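Long-range contact in putative glucoamylase (Bacteroides uniformis, PDB 4GL3), which probably hydrolyses alpha-glucosidic bonds in starch-like glucans: residues Q23-R28 against R354-Y359. Sequence-based numbering, arbitrary orientation.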
ATOM      1  N   GLN A  23      14.633   3.274  -6.623  1.00 31.16           N
ATOM      2  CA  GLN A  23      14.169   1.913  -6.386  1.00 29.39           C
ATOM      3  C   GLN A  23      15.230   1.061  -5.687  1.00 28.86           C
ATOM      4  O   GLN A  23      14.930   0.310  -4.756  1.00 30.45           O
ATOM      5  CB  GLN A  23      13.785   1.265  -7.720  1.00 27.30           C
ATOM      6  CG  GLN A  23      12.547   1.833  -8.380  1.00 26.77           C
ATOM      7  CD  GLN A  23      12.196   1.032  -9.629  1.00 32.42           C
ATOM      8  OE1 GLN A  23      12.923   1.116 -10.626  1.00 32.11           O
ATOM      9  NE2 GLN A  23      11.110   0.219  -9.568  1.00 27.45           N
ATOM     10  N   LYS A  24      16.470   1.161  -6.143  1.00 31.36           N
ATOM     11  CA  LYS A  24      17.563   0.363  -5.596  1.00 33.37           C
ATOM     12  C   LYS A  24      17.885   0.732  -4.149  1.00 32.46           C
ATOM     13  O   LYS A  24      18.104  -0.143  -3.338  1.00 29.86           O
ATOM     14  CB  LYS A  24      18.807   0.555  -6.439  1.00 36.42           C
ATOM     15  CG  LYS A  24      20.018  -0.364  -6.139  1.00 40.03           C
ATOM     16  CD  LYS A  24      21.129   0.011  -7.154  1.00 39.58           C
ATOM     17  CE  LYS A  24      22.405  -0.790  -7.017  1.00 48.79           C
ATOM     18  NZ  LYS A  24      22.153  -2.224  -7.272  1.00 41.58           N
ATOM     19  N   GLN A  25      17.960   2.023  -3.844  1.00 32.14           N
ATOM     20  CA  GLN A  25      18.282   2.455  -2.491  1.00 32.45           C
ATOM     21  C   GLN A  25      17.145   2.092  -1.523  1.00 30.75           C
ATOM     22  O   GLN A  25      17.404   1.619  -0.410  1.00 28.73           O
ATOM     23  CB  GLN A  25      18.565   3.964  -2.429  1.00 34.17           C
ATOM     24  CG  GLN A  25      19.309   4.399  -1.157  1.00 31.30           C
ATOM     25  CD  GLN A  25      20.807   4.431  -1.348  1.00 31.78           C
ATOM     26  OE1 GLN A  25      21.347   3.752  -2.228  1.00 33.49           O
ATOM     27  NE2 GLN A  25      21.480   5.230  -0.554  1.00 30.45           N
ATOM     28  N   THR A  26      15.902   2.285  -1.956  1.00 29.68           N
ATOM     29  CA  THR A  26      14.740   2.010  -1.122  1.00 26.89           C
ATOM     30  C   THR A  26      14.599   0.494  -0.899  1.00 25.87           C
ATOM     31  O   THR A  26      14.141   0.045   0.146  1.00 27.52           O
ATOM     32  CB  THR A  26      13.463   2.683  -1.716  1.00 27.93           C
ATOM     33  OG1 THR A  26      13.763   4.060  -2.061  1.00 27.60           O
ATOM     34  CG2 THR A  26      12.277   2.653  -0.732  1.00 26.59           C
ATOM     35  N   PHE A  27      14.994  -0.286  -1.891  1.00 27.43           N
ATOM     36  CA  PHE A  27      14.916  -1.743  -1.834  1.00 29.44           C
ATOM     37  C   PHE A  27      15.695  -2.295  -0.622  1.00 28.87           C
ATOM     38  O   PHE A  27      15.337  -3.335  -0.056  1.00 30.09           O
ATOM     39  CB  PHE A  27      15.399  -2.338  -3.162  1.00 31.64           C
ATOM     40  CG  PHE A  27      15.419  -3.837  -3.210  1.00 29.08           C
ATOM     41  CD1 PHE A  27      14.252  -4.550  -3.371  1.00 35.47           C
ATOM     42  CD2 PHE A  27      16.607  -4.523  -3.124  1.00 30.63           C
ATOM     43  CE1 PHE A  27      14.270  -5.934  -3.437  1.00 36.48           C
ATOM     44  CE2 PHE A  27      16.644  -5.909  -3.173  1.00 31.53           C
ATOM     45  CZ  PHE A  27      15.465  -6.620  -3.340  1.00 29.61           C
ATOM     46  N   ARG A  28      16.758  -1.604  -0.238  1.00 27.92           N
ATOM     47  CA  ARG A  28      17.540  -1.988   0.938  1.00 27.93           C
ATOM     48  C   ARG A  28      16.657  -2.158   2.198  1.00 26.70           C
ATOM     49  O   ARG A  28      16.974  -2.976   3.036  1.00 27.18           O
ATOM     50  CB  ARG A  28      18.625  -0.950   1.238  1.00 27.99           C
ATOM     51  CG  ARG A  28      19.824  -0.949   0.310  1.00 30.14           C
ATOM     52  CD  ARG A  28      20.607   0.334   0.514  1.00 32.34           C
ATOM     53  NE  ARG A  28      21.811   0.465  -0.297  1.00 32.37           N
ATOM     54  CZ  ARG A  28      22.704   1.447  -0.158  1.00 31.61           C
ATOM     55  NH1 ARG A  28      22.525   2.413   0.756  1.00 31.56           N
ATOM     56  NH2 ARG A  28      23.790   1.458  -0.912  1.00 33.93           N
ATOM     57  N   ARG A 354      19.930  16.490   3.084  1.00 44.10           N
ATOM     58  CA  ARG A 354      19.218  16.304   4.353  0.50 43.26           C
ATOM     59  C   ARG A 354      18.104  15.275   4.291  1.00 40.09           C
ATOM     60  O   ARG A 354      17.704  14.725   5.325  1.00 43.79           O
ATOM     61  CB  ARG A 354      18.709  17.648   4.872  0.50 47.12           C
ATOM     62  CG  ARG A 354      19.858  18.564   5.277  0.50 47.49           C
ATOM     63  CD  ARG A 354      19.397  19.798   6.019  0.50 47.97           C
ATOM     64  NE  ARG A 354      18.759  19.483   7.286  0.50 46.19           N
ATOM     65  CZ  ARG A 354      18.254  20.406   8.084  0.50 44.75           C
ATOM     66  NH1 ARG A 354      18.330  21.672   7.720  0.50 45.55           N
ATOM     67  NH2 ARG A 354      17.672  20.068   9.227  0.50 43.29           N
ATOM     68  N   LEU A 355      17.629  14.953   3.095  1.00 37.31           N
ATOM     69  CA  LEU A 355      16.490  14.014   2.934  1.00 35.61           C
ATOM     70  C   LEU A 355      16.868  12.612   2.436  1.00 34.21           C
ATOM     71  O   LEU A 355      16.126  11.654   2.616  1.00 37.59           O
ATOM     72  CB  LEU A 355      15.494  14.627   1.946  1.00 35.32           C
ATOM     73  CG  LEU A 355      14.124  13.990   1.698  1.00 34.54           C
ATOM     74  CD1 LEU A 355      13.352  13.873   3.002  1.00 35.22           C
ATOM     75  CD2 LEU A 355      13.361  14.852   0.685  1.00 35.46           C
ATOM     76  N   TRP A 356      18.005  12.485   1.760  1.00 34.62           N
ATOM     77  CA  TRP A 356      18.372  11.201   1.124  1.00 35.80           C
ATOM     78  C   TRP A 356      19.327  10.493   2.052  1.00 33.41           C
ATOM     79  O   TRP A 356      20.251  11.102   2.522  1.00 36.09           O
ATOM     80  CB  TRP A 356      19.084  11.472  -0.213  1.00 38.48           C
ATOM     81  CG  TRP A 356      19.611  10.261  -0.931  1.00 37.09           C
ATOM     82  CD1 TRP A 356      20.902   9.836  -0.978  1.00 37.48           C
ATOM     83  CD2 TRP A 356      18.851   9.342  -1.729  1.00 33.44           C
ATOM     84  NE1 TRP A 356      20.993   8.688  -1.745  1.00 38.60           N
ATOM     85  CE2 TRP A 356      19.744   8.375  -2.220  1.00 36.35           C
ATOM     86  CE3 TRP A 356      17.503   9.262  -2.088  1.00 34.71           C
ATOM     87  CZ2 TRP A 356      19.336   7.332  -3.049  1.00 37.78           C
ATOM     88  CZ3 TRP A 356      17.095   8.234  -2.909  1.00 34.67           C
ATOM     89  CH2 TRP A 356      18.005   7.282  -3.394  1.00 36.38           C
ATOM     90  N   GLY A 357      19.155   9.209   2.284  1.00 32.82           N
ATOM     91  CA  GLY A 357      20.114   8.491   3.145  1.00 32.65           C
ATOM     92  C   GLY A 357      20.099   7.015   2.813  1.00 33.54           C
ATOM     93  O   GLY A 357      19.760   6.614   1.690  1.00 31.83           O
ATOM     94  N   GLU A 358      20.427   6.203   3.806  1.00 34.23           N
ATOM     95  CA  GLU A 358      20.680   4.790   3.618  1.00 32.35           C
ATOM     96  C   GLU A 358      19.569   4.012   2.911  1.00 30.53           C
ATOM     97  O   GLU A 358      19.863   3.151   2.096  1.00 30.61           O
ATOM     98  CB  GLU A 358      20.976   4.155   4.972  1.00 36.66           C
ATOM     99  CG  GLU A 358      21.179   2.648   4.933  1.00 35.10           C
ATOM    100  CD  GLU A 358      22.499   2.195   4.334  1.00 38.00           C
ATOM    101  OE1 GLU A 358      23.413   3.031   4.071  1.00 35.00           O
ATOM    102  OE2 GLU A 358      22.617   0.952   4.156  1.00 37.84           O
ATOM    103  N   TYR A 359      18.306   4.306   3.213  1.00 31.79           N
ATOM    104  CA  TYR A 359      17.166   3.525   2.693  1.00 30.69           C
ATOM    105  C   TYR A 359      16.312   4.352   1.736  1.00 32.57           C
ATOM    106  O   TYR A 359      15.111   4.111   1.580  1.00 31.02           O
ATOM    107  CB  TYR A 359      16.301   2.970   3.848  1.00 31.68           C
ATOM    108  CG  TYR A 359      17.062   2.045   4.771  1.00 31.60           C
ATOM    109  CD1 TYR A 359      17.585   0.860   4.303  1.00 32.57           C
ATOM    110  CD2 TYR A 359      17.281   2.371   6.112  1.00 35.45           C
ATOM    111  CE1 TYR A 359      18.305   0.010   5.116  1.00 31.97           C
ATOM    112  CE2 TYR A 359      17.994   1.524   6.940  1.00 36.01           C
ATOM    113  CZ  TYR A 359      18.499   0.338   6.424  1.00 35.91           C
ATOM    114  OH  TYR A 359      19.227  -0.524   7.192  1.00 33.43           O
TER
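Near the C-terminal end of helix 15-27, Q25 and R28 reach across to the small antiparallel hairpin of strands 356-357 and 360-361, and each donates to one of its backbone carbonyls. Glutamine suits its place by being both flat and polar. With CG anti to the backbone N (chi1 -163°) and the chain turned about CB-CG (chi2 93°), it runs obliquely past the CZ2 side of the W356 indole, amide and ring planes 21° apart, and Q25 CG comes within 3.5 Å of W356 CZ2. The same amide sends Q25 NE2 to G357 O at 3.1 Å, nearly straight at the hydrogen though the donor stands above the carbonyl plane.

R28, extended from CG to NE, brings NH1 to a lone pair of E358 O at 3.1 Å. A long salt bridge from R28 NH1 to E358 OE1 (3.5 Å) adds charge pairing, and Q25 OE1 lies over one face of the guanidinium. R28 CB meets the edge of the Y359 ring. The backbones meet most closely at T26 and Y359, where T26 CA makes a CH...O contact with Y359 O at 3.4 Å; the T26 side chain faces helix 378-393, while its hydroxyl bonds back to V22 O. The arrangement is a surface junction: side chains near a helix end hold carbonyls at a beta-hairpin tip, one from its first strand and one from its turn.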